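Local coordinates for putative ManD family dehydratase (Pantoea ananatis, PDB 3T6C), which dehydrates D-gluconate to 2-dehydro-3-deoxy-D-gluconate with low activity, using one magnesium ion per subunit, and belongs to the mandelate racemase/muconate lactonizing enzyme family, at residues 42-47 / 59-65; 91-96 / 329-333; 111-115 / 321-327; 143-147 / 393-399; 355-360 / 405-409. All blocks are in the same frame, centred on the assembly; numbering follows the deposited sequence. Where two conformers were deposited one is given.

Contact 1: 42-47 / 59-65; sequences IDLVVV and LGCATFT
Val47 and Gly60 form a hydrogen-bonded antiparallel pair in the beta hairpin of strands 44-51 and 57-61. The hairpin belongs to the three-stranded sheet of the N-terminal domain. Val47 N donates to Gly60 O at 2.9 Å, and Gly60 N returns a bond to Val47 O. Val46 and Cys61 follow as a non-hydrogen-bonded pair. Segment 59-65 then leaves the strand after Cys61, and threonine hydroxyls take over from the backbone. Ala62 N still reaches Val45 O at 2.9 Å, but Val45 N turns to the hydroxyl of Thr63, with OG1 as acceptor at 3.0 Å. Thr63 OG1 lies anti to its own carbonyl carbon (chi1 -65°). That leaves its CG2 beside Leu44 CA and Asp43 O. Val45 CG1, anti to N (chi1 -172°), lies against Ala62 CB at 3.8 Å. Ile75 of helix 68-83 packs on the same methyl of Ala62. The side chain of Thr65 lies about 4 Å from the bound D-gluconate, next to Gln66, a substrate-binding residue, so the loop that follows strand 57-61 borders the substrate pocket. Asp43 is anchored to the backbone of Glu421 and Gly422, and a water joins its OD2 to Thr65 O. Thr65 OG1 donates to Asp43 O at 2.7 Å, in the carbonyl plane and on a lone pair.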
# COMPACT_ATOMS: atom_id res chain seq x y z
N ILE A 42 -10.78 -33.22 -33.74
CA ILE A 42 -10.49 -31.85 -33.34
C ILE A 42 -9.27 -31.39 -34.11
O ILE A 42 -8.26 -32.11 -34.18
CB ILE A 42 -10.22 -31.74 -31.82
CG1 ILE A 42 -11.49 -32.10 -31.06
CG2 ILE A 42 -9.81 -30.29 -31.42
CD1 ILE A 42 -11.26 -32.29 -29.61
N ASP A 43 -9.36 -30.20 -34.72
CA ASP A 43 -8.26 -29.75 -35.59
C ASP A 43 -7.00 -29.44 -34.79
O ASP A 43 -7.04 -28.66 -33.85
CB ASP A 43 -8.66 -28.50 -36.37
CG ASP A 43 -9.79 -28.75 -37.37
OD1 ASP A 43 -10.10 -29.92 -37.69
OD2 ASP A 43 -10.33 -27.73 -37.86
N LEU A 44 -5.89 -30.05 -35.20
CA LEU A 44 -4.56 -29.86 -34.57
C LEU A 44 -3.57 -29.21 -35.50
O LEU A 44 -3.66 -29.42 -36.70
CB LEU A 44 -3.94 -31.22 -34.21
CG LEU A 44 -4.88 -32.14 -33.42
CD1 LEU A 44 -4.19 -33.47 -33.16
CD2 LEU A 44 -5.27 -31.52 -32.12
N VAL A 45 -2.60 -28.44 -34.95
CA VAL A 45 -1.48 -27.91 -35.74
C VAL A 45 -0.16 -28.45 -35.20
O VAL A 45 0.17 -28.22 -34.02
CB VAL A 45 -1.44 -26.38 -35.69
CG1 VAL A 45 -0.39 -25.84 -36.66
CG2 VAL A 45 -2.83 -25.80 -36.02
N VAL A 46 0.63 -29.09 -36.05
CA VAL A 46 1.87 -29.73 -35.62
C VAL A 46 2.99 -29.14 -36.49
O VAL A 46 2.77 -28.85 -37.66
CB VAL A 46 1.77 -31.27 -35.83
CG1 VAL A 46 3.14 -31.94 -35.86
CG2 VAL A 46 0.85 -31.88 -34.76
N VAL A 47 4.15 -28.90 -35.89
CA VAL A 47 5.33 -28.48 -36.62
C VAL A 47 6.36 -29.61 -36.66
O VAL A 47 6.58 -30.31 -35.66
CB VAL A 47 5.94 -27.27 -35.91
CG1 VAL A 47 7.36 -26.98 -36.40
CG2 VAL A 47 5.03 -26.03 -36.16
N LEU A 59 9.51 -32.50 -33.34
CA LEU A 59 8.09 -32.23 -33.48
C LEU A 59 7.62 -31.31 -32.37
O LEU A 59 8.06 -31.39 -31.21
CB LEU A 59 7.30 -33.54 -33.38
CG LEU A 59 7.63 -34.59 -34.46
CD1 LEU A 59 6.85 -35.89 -34.12
CD2 LEU A 59 7.28 -34.08 -35.86
N GLY A 60 6.67 -30.45 -32.70
CA GLY A 60 6.10 -29.52 -31.73
C GLY A 60 4.62 -29.27 -31.97
O GLY A 60 4.09 -29.54 -33.06
N CYS A 61 3.97 -28.75 -30.94
CA CYS A 61 2.52 -28.48 -30.94
C CYS A 61 2.25 -26.96 -30.98
O CYS A 61 2.82 -26.17 -30.22
CB CYS A 61 1.82 -29.04 -29.70
SG CYS A 61 0.01 -28.96 -29.90
N ALA A 62 1.55 -26.59 -32.03
CA ALA A 62 1.09 -25.23 -32.32
C ALA A 62 -0.42 -25.07 -32.18
O ALA A 62 -1.01 -24.25 -32.90
CB ALA A 62 1.67 -24.74 -33.66
N THR A 63 -1.10 -25.97 -31.47
CA THR A 63 -2.54 -26.06 -31.72
C THR A 63 -3.31 -24.95 -30.98
O THR A 63 -3.58 -25.01 -29.77
CB THR A 63 -3.04 -27.45 -31.21
OG1 THR A 63 -2.44 -28.48 -31.98
CG2 THR A 63 -4.57 -27.61 -31.34
N PHE A 64 -3.75 -23.97 -31.79
CA PHE A 64 -4.83 -23.01 -31.44
C PHE A 64 -5.88 -23.47 -32.43
O PHE A 64 -5.91 -23.06 -33.62
CB PHE A 64 -4.29 -21.63 -31.80
CG PHE A 64 -5.24 -20.48 -31.63
CD1 PHE A 64 -6.53 -20.64 -31.14
CD2 PHE A 64 -4.80 -19.20 -32.01
CE1 PHE A 64 -7.40 -19.55 -31.00
CE2 PHE A 64 -5.64 -18.08 -31.89
CZ PHE A 64 -6.97 -18.26 -31.40
N THR A 65 -6.82 -24.26 -31.92
CA THR A 65 -7.70 -25.03 -32.82
C THR A 65 -8.64 -24.13 -33.62
O THR A 65 -9.00 -24.44 -34.76
CB THR A 65 -8.42 -26.19 -32.02
OG1 THR A 65 -9.04 -27.10 -32.94
CG2 THR A 65 -9.55 -25.64 -31.12
O HOH W 1 -10.51 -25.21 -36.82

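Contact 2: 91-96 / 329-333; sequences IEDIWQ and TPAKK
Helices 91-100 and 328-340 run nearly at right angles. Segments 91-96 and 329-333 have axes 100° apart and 11.9 Å apart at closest approach, so long side chains bridge the gap. Thr329 lies over one face of the Trp95 indole, its CB 4.1 Å from Trp95 CD1. Pro330 approaches the same ring obliquely, with Pro330 CD 3.3 Å from Trp95 NE1. The indole N-H bonds to Gly326 O. Lys333 passes over the Trp95 ring, too far for more than a weak cation-pi attraction, toward Glu92. Lys333 NZ meets Glu92 OE2 at 2.8 Å, on the syn side of the carboxylate. The glutamate chain bends at chi2 (75°), bringing its end toward the lysine. Gln96 NE2, one turn on, donates to Glu92 OE2 at 2.8 Å, nearly along the C-O bond direction. A water links Glu92 OE1 with Thr329 OG1, a hydroxyl also bonded to Asp118 and Trp122. Lys333 NZ makes a second salt bridge, to Glu339 of a neighbouring subunit. The contact joins the N-terminal domain to the barrel domain beside a subunit interface. Two donors on OE2 would probably stabilise Glu92 as a carboxylate, and the lysine shared between two acids ties this junction to the assembly.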
# COMPACT_ATOMS: atom_id res chain seq x y z
N ILE A 91 18.39 -22.88 -28.25
CA ILE A 91 16.91 -22.91 -28.07
C ILE A 91 16.49 -21.55 -27.54
O ILE A 91 15.57 -20.94 -28.06
CB ILE A 91 16.43 -24.03 -27.13
CG1 ILE A 91 16.84 -25.41 -27.71
CG2 ILE A 91 14.90 -23.90 -26.92
CD1 ILE A 91 16.32 -26.61 -26.87
N GLU A 92 17.18 -21.06 -26.50
CA GLU A 92 16.77 -19.79 -25.91
C GLU A 92 16.99 -18.61 -26.86
O GLU A 92 16.15 -17.72 -26.92
CB GLU A 92 17.61 -19.56 -24.65
CG GLU A 92 17.17 -18.33 -23.87
CD GLU A 92 15.88 -18.53 -23.09
OE1 GLU A 92 15.71 -19.59 -22.44
OE2 GLU A 92 15.07 -17.60 -23.10
N ASP A 93 18.10 -18.62 -27.60
CA ASP A 93 18.41 -17.50 -28.50
C ASP A 93 17.36 -17.53 -29.62
O ASP A 93 16.90 -16.46 -30.04
CB ASP A 93 19.81 -17.67 -29.11
CG ASP A 93 20.18 -16.51 -30.01
OD1 ASP A 93 20.46 -15.41 -29.49
OD2 ASP A 93 20.24 -16.69 -31.25
N ILE A 94 16.98 -18.71 -30.11
CA ILE A 94 15.93 -18.79 -31.11
C ILE A 94 14.57 -18.35 -30.53
O ILE A 94 13.83 -17.61 -31.18
CB ILE A 94 15.85 -20.21 -31.72
CG1 ILE A 94 17.11 -20.47 -32.58
CG2 ILE A 94 14.52 -20.40 -32.52
CD1 ILE A 94 17.18 -21.94 -33.01
N TRP A 95 14.23 -18.78 -29.30
CA TRP A 95 12.96 -18.37 -28.73
C TRP A 95 12.92 -16.83 -28.60
O TRP A 95 11.95 -16.20 -29.00
CB TRP A 95 12.77 -19.00 -27.32
CG TRP A 95 11.31 -18.90 -26.87
CD1 TRP A 95 10.30 -19.81 -27.11
CD2 TRP A 95 10.72 -17.79 -26.20
NE1 TRP A 95 9.11 -19.33 -26.59
CE2 TRP A 95 9.35 -18.09 -26.02
CE3 TRP A 95 11.22 -16.56 -25.74
CZ2 TRP A 95 8.48 -17.21 -25.38
CZ3 TRP A 95 10.36 -15.69 -25.09
CH2 TRP A 95 9.00 -16.02 -24.93
N GLN A 96 13.97 -16.24 -27.99
CA GLN A 96 13.95 -14.80 -27.77
C GLN A 96 13.89 -14.03 -29.08
O GLN A 96 13.13 -13.08 -29.22
CB GLN A 96 15.23 -14.40 -27.01
CG GLN A 96 15.32 -14.97 -25.60
CD GLN A 96 14.28 -14.35 -24.67
OE1 GLN A 96 13.85 -13.24 -24.90
NE2 GLN A 96 13.89 -15.08 -23.62
N THR A 329 10.00 -23.71 -23.38
CA THR A 329 10.91 -22.70 -22.80
C THR A 329 10.18 -21.76 -21.82
O THR A 329 10.54 -21.67 -20.64
CB THR A 329 11.64 -21.93 -23.90
OG1 THR A 329 12.56 -22.84 -24.55
CG2 THR A 329 12.47 -20.74 -23.34
N PRO A 330 9.12 -21.10 -22.28
CA PRO A 330 8.41 -20.23 -21.33
C PRO A 330 7.60 -21.00 -20.30
O PRO A 330 7.45 -20.51 -19.18
CB PRO A 330 7.51 -19.39 -22.23
CG PRO A 330 7.32 -20.24 -23.51
CD PRO A 330 8.68 -20.89 -23.68
N ALA A 331 7.09 -22.19 -20.63
CA ALA A 331 6.35 -22.93 -19.63
C ALA A 331 7.24 -23.29 -18.45
O ALA A 331 6.79 -23.28 -17.29
CB ALA A 331 5.77 -24.22 -20.23
N LYS A 332 8.48 -23.69 -18.71
CA LYS A 332 9.37 -24.03 -17.62
C LYS A 332 9.61 -22.82 -16.75
O LYS A 332 9.66 -22.93 -15.49
CB LYS A 332 10.71 -24.60 -18.18
CG LYS A 332 11.72 -25.00 -17.13
CD LYS A 332 11.22 -26.14 -16.28
CE LYS A 332 12.37 -26.73 -15.47
NZ LYS A 332 11.91 -27.77 -14.54
N LYS A 333 9.71 -21.66 -17.37
CA LYS A 333 9.90 -20.41 -16.60
C LYS A 333 8.67 -20.09 -15.74
O LYS A 333 8.81 -19.70 -14.59
CB LYS A 333 10.24 -19.21 -17.49
CG LYS A 333 11.53 -19.49 -18.28
CD LYS A 333 11.83 -18.29 -19.13
CE LYS A 333 13.12 -18.63 -19.95
NZ LYS A 333 13.22 -17.65 -21.06
O HOH W 2 15.34 -22.34 -23.53

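Contact 3: 111-115 / 321-327; sequences NNALS and HISSIGG
Asn112 uses both ends of its amide on two neighbouring serines. Ser323 OG donates to Asn112 OD1 at 2.7 Å, from 29° off the plane of the C=O group. Asn112 ND2 donates to Ser324 OG at 3.1 Å. Ser323 OG sits between its own backbone N and carbonyl carbon (chi1 65°), which turns the hydroxyl toward the amide. Asn111, one residue earlier on the helix, grips the backbone instead. Asn111 ND2 donates to Ser324 O at 2.8 Å, with the acceptor in the amide plane. Ser115 is wedged in closely, its CB 3.4 Å from Ser323 CA. Gly326 CA points a hydrogen at Asn111 O (3.4 Å, angle at H 167°). Gly327, with no side chain, comes to 3.9 Å between its CA and Ser115 CA. Both glycines have positive phi, and Gly327 is the N-cap residue of helix 328-340.

A second shell fixes these groups. Asn111 ND2 also reaches Val301 O, and Asn111 OD1 accepts from Gly107 N. Asn112 ND2 has a further partner in Pro108 O. His321 bonds through ND1 to His348, a substrate-binding residue, so the loop is tied to the active site. Trp104 of a neighbouring subunit meets the His321 ring.

The contact docks helix 108-129 of the N-terminal domain on the barrel loop that follows strand 317-318. Leu114 faces helix 91-100, while Ile322 and Ile325 pack on helix 328-340, and Ile322 also touches helix 355-367.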
# COMPACT_ATOMS: atom_id res chain seq x y z
N ASN A 111 2.04 -16.75 -30.37
CA ASN A 111 2.68 -17.62 -29.38
C ASN A 111 2.57 -19.07 -29.80
O ASN A 111 3.49 -19.85 -29.57
CB ASN A 111 2.01 -17.45 -28.01
CG ASN A 111 2.25 -16.07 -27.39
OD1 ASN A 111 2.87 -15.19 -28.01
ND2 ASN A 111 1.71 -15.86 -26.21
N ASN A 112 1.46 -19.46 -30.42
CA ASN A 112 1.31 -20.86 -30.83
C ASN A 112 2.29 -21.21 -31.94
O ASN A 112 2.86 -22.31 -31.94
CB ASN A 112 -0.12 -21.13 -31.27
CG ASN A 112 -0.99 -21.57 -30.13
OD1 ASN A 112 -1.01 -22.76 -29.82
ND2 ASN A 112 -1.65 -20.62 -29.45
N ALA A 113 2.49 -20.29 -32.88
CA ALA A 113 3.53 -20.52 -33.88
C ALA A 113 4.90 -20.73 -33.21
O ALA A 113 5.66 -21.64 -33.59
CB ALA A 113 3.58 -19.37 -34.88
N LEU A 114 5.26 -19.87 -32.26
CA LEU A 114 6.52 -19.95 -31.54
C LEU A 114 6.61 -21.28 -30.79
O LEU A 114 7.68 -21.93 -30.75
CB LEU A 114 6.60 -18.74 -30.59
CG LEU A 114 7.83 -18.66 -29.73
CD1 LEU A 114 9.10 -18.70 -30.60
CD2 LEU A 114 7.67 -17.34 -28.93
N SER A 115 5.49 -21.72 -30.19
CA SER A 115 5.49 -23.01 -29.47
C SER A 115 5.82 -24.19 -30.36
O SER A 115 6.53 -25.13 -29.96
CB SER A 115 4.05 -23.25 -28.90
OG SER A 115 3.99 -24.51 -28.27
N HIS A 321 -2.29 -23.00 -21.30
CA HIS A 321 -2.20 -23.89 -22.47
C HIS A 321 -0.79 -23.53 -22.93
O HIS A 321 -0.53 -22.39 -23.42
CB HIS A 321 -3.28 -23.43 -23.46
CG HIS A 321 -3.37 -24.23 -24.73
ND1 HIS A 321 -3.94 -25.49 -24.78
CD2 HIS A 321 -3.07 -23.90 -26.01
CE1 HIS A 321 -3.91 -25.93 -26.03
NE2 HIS A 321 -3.41 -24.97 -26.80
N ILE A 322 0.14 -24.47 -22.83
CA ILE A 322 1.53 -24.05 -22.99
C ILE A 322 1.83 -23.58 -24.42
O ILE A 322 2.74 -22.78 -24.62
CB ILE A 322 2.58 -25.08 -22.48
CG1 ILE A 322 2.59 -26.38 -23.30
CG2 ILE A 322 2.40 -25.30 -20.96
CD1 ILE A 322 3.73 -27.31 -22.88
N SER A 323 1.11 -24.09 -25.41
CA SER A 323 1.38 -23.53 -26.76
C SER A 323 0.93 -22.07 -26.85
O SER A 323 1.49 -21.29 -27.63
CB SER A 323 0.78 -24.42 -27.86
OG SER A 323 -0.66 -24.47 -27.82
N SER A 324 -0.09 -21.68 -26.08
CA SER A 324 -0.54 -20.28 -26.10
C SER A 324 0.39 -19.33 -25.34
O SER A 324 0.22 -18.12 -25.44
CB SER A 324 -1.97 -20.13 -25.54
OG SER A 324 -2.83 -20.74 -26.54
N ILE A 325 1.31 -19.87 -24.53
CA ILE A 325 2.38 -19.05 -23.95
C ILE A 325 3.74 -19.20 -24.64
O ILE A 325 4.74 -18.64 -24.19
CB ILE A 325 2.41 -19.04 -22.43
CG1 ILE A 325 2.42 -20.46 -21.87
CG2 ILE A 325 1.22 -18.20 -21.95
CD1 ILE A 325 3.83 -21.12 -21.91
N GLY A 326 3.79 -20.00 -25.70
CA GLY A 326 5.01 -20.04 -26.51
C GLY A 326 5.87 -21.27 -26.35
O GLY A 326 7.00 -21.27 -26.82
N GLY A 327 5.37 -22.34 -25.72
CA GLY A 327 6.14 -23.58 -25.69
C GLY A 327 6.80 -23.97 -24.38
O GLY A 327 6.45 -23.49 -23.31

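Contact 4: 143-147 / 393-399; sequences DGIAL and VDQGYAY
Strands 145-147 and 397-399 pair antiparallel, their short axes 4.7 Å apart at closest approach and 138° from each other in direction. Strand 397-399 forms a beta hairpin with 392-394 through a type I' turn from Asp394 to Tyr397. This hairpin edges the barrel sheet, in which strand 145-151 also pairs with 173-176 and 374-375. Ile145 and Ala398 exchange two backbone bonds, Ile145 N to Ala398 O at 3.0 Å and Ala398 N to Ile145 O at 2.9 Å. Leu147 N adds a third, to Gly396 O in the turn. Leu147 CD2 lies on Ala398 CB at 3.9 Å, while Leu147 CD1 packs obliquely on Val393 CG1 at 3.6 Å. The Tyr397 side chain lies on the other face of the sheet, with CE1 against Ala146 CB at 3.8 Å. Its hydroxyl bonds to Arg206 O of a neighbouring subunit. Tyr399 OH is held by Arg209 N of that same subunit, and the Arg209 side chain makes a cation-pi contact with the ring. Within the contact, the Tyr399 ring meets Asp143 O at its edge, close to the ring plane, with CE1 3.4 Å from that oxygen.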
# COMPACT_ATOMS: atom_id res chain seq x y z
N ASP A 143 6.88 -40.92 -10.22
CA ASP A 143 6.85 -42.03 -11.17
C ASP A 143 5.59 -42.24 -11.97
O ASP A 143 5.48 -43.24 -12.71
CB ASP A 143 7.42 -43.31 -10.60
CG ASP A 143 8.93 -43.20 -10.39
OD1 ASP A 143 9.67 -43.42 -11.40
OD2 ASP A 143 9.32 -42.80 -9.26
N GLY A 144 4.63 -41.34 -11.79
CA GLY A 144 3.37 -41.40 -12.53
C GLY A 144 2.83 -39.96 -12.44
O GLY A 144 3.13 -39.23 -11.49
N ILE A 145 2.02 -39.57 -13.42
CA ILE A 145 1.42 -38.23 -13.45
C ILE A 145 -0.07 -38.34 -13.11
O ILE A 145 -0.86 -38.97 -13.84
CB ILE A 145 1.57 -37.61 -14.86
CG1 ILE A 145 3.05 -37.31 -15.15
CG2 ILE A 145 0.65 -36.36 -15.05
CD1 ILE A 145 3.79 -36.52 -14.08
N ALA A 146 -0.46 -37.76 -11.99
CA ALA A 146 -1.88 -37.82 -11.57
C ALA A 146 -2.79 -37.04 -12.51
O ALA A 146 -2.48 -35.89 -12.92
CB ALA A 146 -2.02 -37.34 -10.13
N LEU A 147 -3.91 -37.67 -12.86
CA LEU A 147 -4.84 -37.14 -13.86
C LEU A 147 -6.15 -36.69 -13.23
O LEU A 147 -6.65 -37.32 -12.30
CB LEU A 147 -5.12 -38.22 -14.93
CG LEU A 147 -3.87 -38.84 -15.57
CD1 LEU A 147 -4.37 -39.95 -16.53
CD2 LEU A 147 -3.11 -37.78 -16.33
N VAL A 393 -2.17 -44.77 -19.95
CA VAL A 393 -2.94 -44.35 -18.75
C VAL A 393 -3.44 -45.63 -18.05
O VAL A 393 -3.94 -46.55 -18.72
CB VAL A 393 -4.10 -43.45 -19.17
CG1 VAL A 393 -5.00 -43.13 -17.99
CG2 VAL A 393 -3.49 -42.14 -19.82
N ASP A 394 -3.20 -45.71 -16.75
CA ASP A 394 -3.60 -46.88 -15.97
C ASP A 394 -4.00 -46.36 -14.60
O ASP A 394 -3.16 -45.75 -13.93
CB ASP A 394 -2.31 -47.73 -15.87
CG ASP A 394 -2.46 -49.07 -15.09
OD1 ASP A 394 -3.56 -49.60 -14.94
OD2 ASP A 394 -1.40 -49.62 -14.68
N GLN A 395 -5.20 -46.67 -14.15
CA GLN A 395 -5.61 -46.42 -12.77
C GLN A 395 -5.31 -45.01 -12.30
O GLN A 395 -4.74 -44.81 -11.21
CB GLN A 395 -5.03 -47.46 -11.81
CG GLN A 395 -5.52 -48.88 -12.12
CD GLN A 395 -7.00 -49.03 -11.84
OE1 GLN A 395 -7.50 -48.61 -10.78
NE2 GLN A 395 -7.73 -49.62 -12.79
N GLY A 396 -5.69 -44.04 -13.12
CA GLY A 396 -5.66 -42.64 -12.69
C GLY A 396 -4.33 -41.92 -12.85
O GLY A 396 -4.22 -40.75 -12.46
N TYR A 397 -3.33 -42.59 -13.42
CA TYR A 397 -2.01 -42.00 -13.63
C TYR A 397 -1.60 -42.19 -15.08
O TYR A 397 -1.96 -43.21 -15.71
CB TYR A 397 -0.96 -42.70 -12.77
CG TYR A 397 -1.01 -42.33 -11.32
CD1 TYR A 397 -0.40 -41.15 -10.86
CD2 TYR A 397 -1.63 -43.18 -10.37
CE1 TYR A 397 -0.46 -40.79 -9.53
CE2 TYR A 397 -1.67 -42.83 -9.01
CZ TYR A 397 -1.06 -41.64 -8.60
OH TYR A 397 -1.09 -41.28 -7.24
N ALA A 398 -0.82 -41.24 -15.61
CA ALA A 398 -0.20 -41.41 -16.91
C ALA A 398 1.26 -41.79 -16.78
O ALA A 398 2.00 -41.30 -15.89
CB ALA A 398 -0.32 -40.14 -17.75
N TYR A 399 1.67 -42.68 -17.67
CA TYR A 399 3.05 -43.17 -17.71
C TYR A 399 3.66 -42.82 -19.07
O TYR A 399 3.30 -43.42 -20.10
CB TYR A 399 3.02 -44.68 -17.47
CG TYR A 399 2.49 -44.97 -16.07
CD1 TYR A 399 3.30 -44.85 -14.96
CD2 TYR A 399 1.15 -45.30 -15.86
CE1 TYR A 399 2.80 -45.08 -13.69
CE2 TYR A 399 0.64 -45.54 -14.60
CZ TYR A 399 1.48 -45.40 -13.52
OH TYR A 399 0.99 -45.68 -12.27
O HOH W 3 -6.59 -39.66 -10.93

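Contact 5: 355-360 / 405-409; sequences PIGVCA and GLGID
Ile356 lies across two hydrophobic side chains of the loop 405-409, crossing each at about a right angle. Its CG1 meets Ile408 CG2 at 3.9 Å, and its CG2 meets Leu406 CD1 at 4.0 Å. The split follows from chi1 (-58°). CG1 is anti to the carbonyl carbon and turns to Ile408, while CG2 is anti to N and turns to Leu406. One helical turn on, Cys359 touches the same two loop residues. Its CB meets Leu406 O at 3.6 Å, and its SG lies 4.0 Å from Ile408 CD1. The other methyl of Leu406, CD2, rests on Ala360 CA at 3.9 Å. At the start of the helix, Pro355 CB makes a looser contact with Ile408 CD1 at 4.3 Å.

This is the first part of helix 355-367 in the C-terminal barrel domain of the enolase superfamily fold. The loop that covers it follows strand 397-399 and comes before helix 412-415. Gly405 and Gly407, either side of Leu406, both have positive phi. This probably helps Leu406 and Ile408 both to direct their side chains at the helix. The contact between the segments is apolar, and several backbone groups of the loop bond to other parts of the chain. Leu406 N donates to Asp123 of helix 108-129, and Gly407 O accepts from Asn401. Beyond the contact, Leu59 of the N-terminal sheet covers Ile356, and Ile328 packs against both Leu406 and Ala360.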
# COMPACT_ATOMS: atom_id res chain seq x y z
N PRO A 355 -1.08 -34.83 -29.45
CA PRO A 355 -0.35 -35.68 -28.52
C PRO A 355 1.09 -35.20 -28.23
O PRO A 355 1.62 -35.54 -27.18
CB PRO A 355 -0.29 -37.01 -29.27
CG PRO A 355 -1.64 -37.06 -29.97
CD PRO A 355 -1.79 -35.61 -30.49
N ILE A 356 1.69 -34.44 -29.15
CA ILE A 356 2.99 -33.79 -28.90
C ILE A 356 2.89 -32.82 -27.71
O ILE A 356 3.76 -32.88 -26.81
CB ILE A 356 3.45 -33.06 -30.15
CG1 ILE A 356 3.56 -34.02 -31.31
CG2 ILE A 356 4.82 -32.36 -29.90
CD1 ILE A 356 3.55 -33.31 -32.68
N GLY A 357 1.83 -32.00 -27.69
CA GLY A 357 1.56 -31.06 -26.59
C GLY A 357 1.26 -31.80 -25.29
O GLY A 357 1.72 -31.39 -24.22
N VAL A 358 0.53 -32.91 -25.40
CA VAL A 358 0.27 -33.74 -24.21
C VAL A 358 1.57 -34.24 -23.62
O VAL A 358 1.78 -34.19 -22.39
CB VAL A 358 -0.63 -34.92 -24.57
CG1 VAL A 358 -0.75 -35.90 -23.38
CG2 VAL A 358 -1.99 -34.37 -24.94
N CYS A 359 2.47 -34.73 -24.47
CA CYS A 359 3.79 -35.18 -23.98
C CYS A 359 4.61 -34.04 -23.39
O CYS A 359 5.21 -34.20 -22.33
CB CYS A 359 4.59 -35.86 -25.11
SG CYS A 359 3.93 -37.47 -25.58
N ALA A 360 4.60 -32.85 -24.01
CA ALA A 360 5.31 -31.72 -23.43
C ALA A 360 4.77 -31.37 -22.05
O ALA A 360 5.56 -31.21 -21.12
CB ALA A 360 5.11 -30.52 -24.33
N GLY A 405 13.98 -37.27 -26.51
CA GLY A 405 13.18 -36.13 -26.93
C GLY A 405 11.83 -36.14 -26.23
O GLY A 405 11.74 -36.46 -25.02
N LEU A 406 10.77 -35.81 -26.97
CA LEU A 406 9.43 -35.87 -26.38
C LEU A 406 8.82 -37.29 -26.45
O LEU A 406 7.68 -37.50 -25.99
CB LEU A 406 8.51 -34.81 -27.00
CG LEU A 406 8.85 -33.37 -26.58
CD1 LEU A 406 8.01 -32.38 -27.44
CD2 LEU A 406 8.52 -33.18 -25.11
N GLY A 407 9.59 -38.25 -26.97
CA GLY A 407 9.15 -39.64 -27.04
C GLY A 407 7.92 -39.88 -27.92
O GLY A 407 7.18 -40.85 -27.71
N ILE A 408 7.72 -39.01 -28.91
CA ILE A 408 6.49 -38.95 -29.70
C ILE A 408 6.87 -38.82 -31.16
O ILE A 408 7.88 -38.20 -31.52
CB ILE A 408 5.62 -37.71 -29.23
CG1 ILE A 408 4.18 -37.80 -29.76
CG2 ILE A 408 6.25 -36.35 -29.68
CD1 ILE A 408 3.48 -39.01 -29.24
N ASP A 409 6.05 -39.41 -32.03
CA ASP A 409 6.33 -39.29 -33.46
C ASP A 409 5.03 -38.95 -34.20
O ASP A 409 3.95 -38.85 -33.57
CB ASP A 409 6.90 -40.63 -33.96
CG ASP A 409 7.71 -40.49 -35.27
OD1 ASP A 409 7.95 -39.36 -35.76
OD2 ASP A 409 8.09 -41.55 -35.81

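Overall arrangement
Contact 1 closes first along the chain. Contact 3 lies between the two segments of contact 2, and contact 5 closes last. Contact 4 alternates with contacts 2, 3 and 5. Contacts 1, 2, 3 and 5 gather where the N-terminal domain meets the barrel. The centre of contact 3 is about 10 Å from those of contacts 1 and 2, and it touches both. Contact 5 also touches contact 1, with centres about 12 Å apart. Contact 4 stands off on the barrel sheet, its centre about 24 Å from that of contact 1. The interdomain cluster joins the hairpin whose following loop reaches the substrate to barrel helices 328-340 and 355-367. Contacts 1 to 4 each touch another subunit.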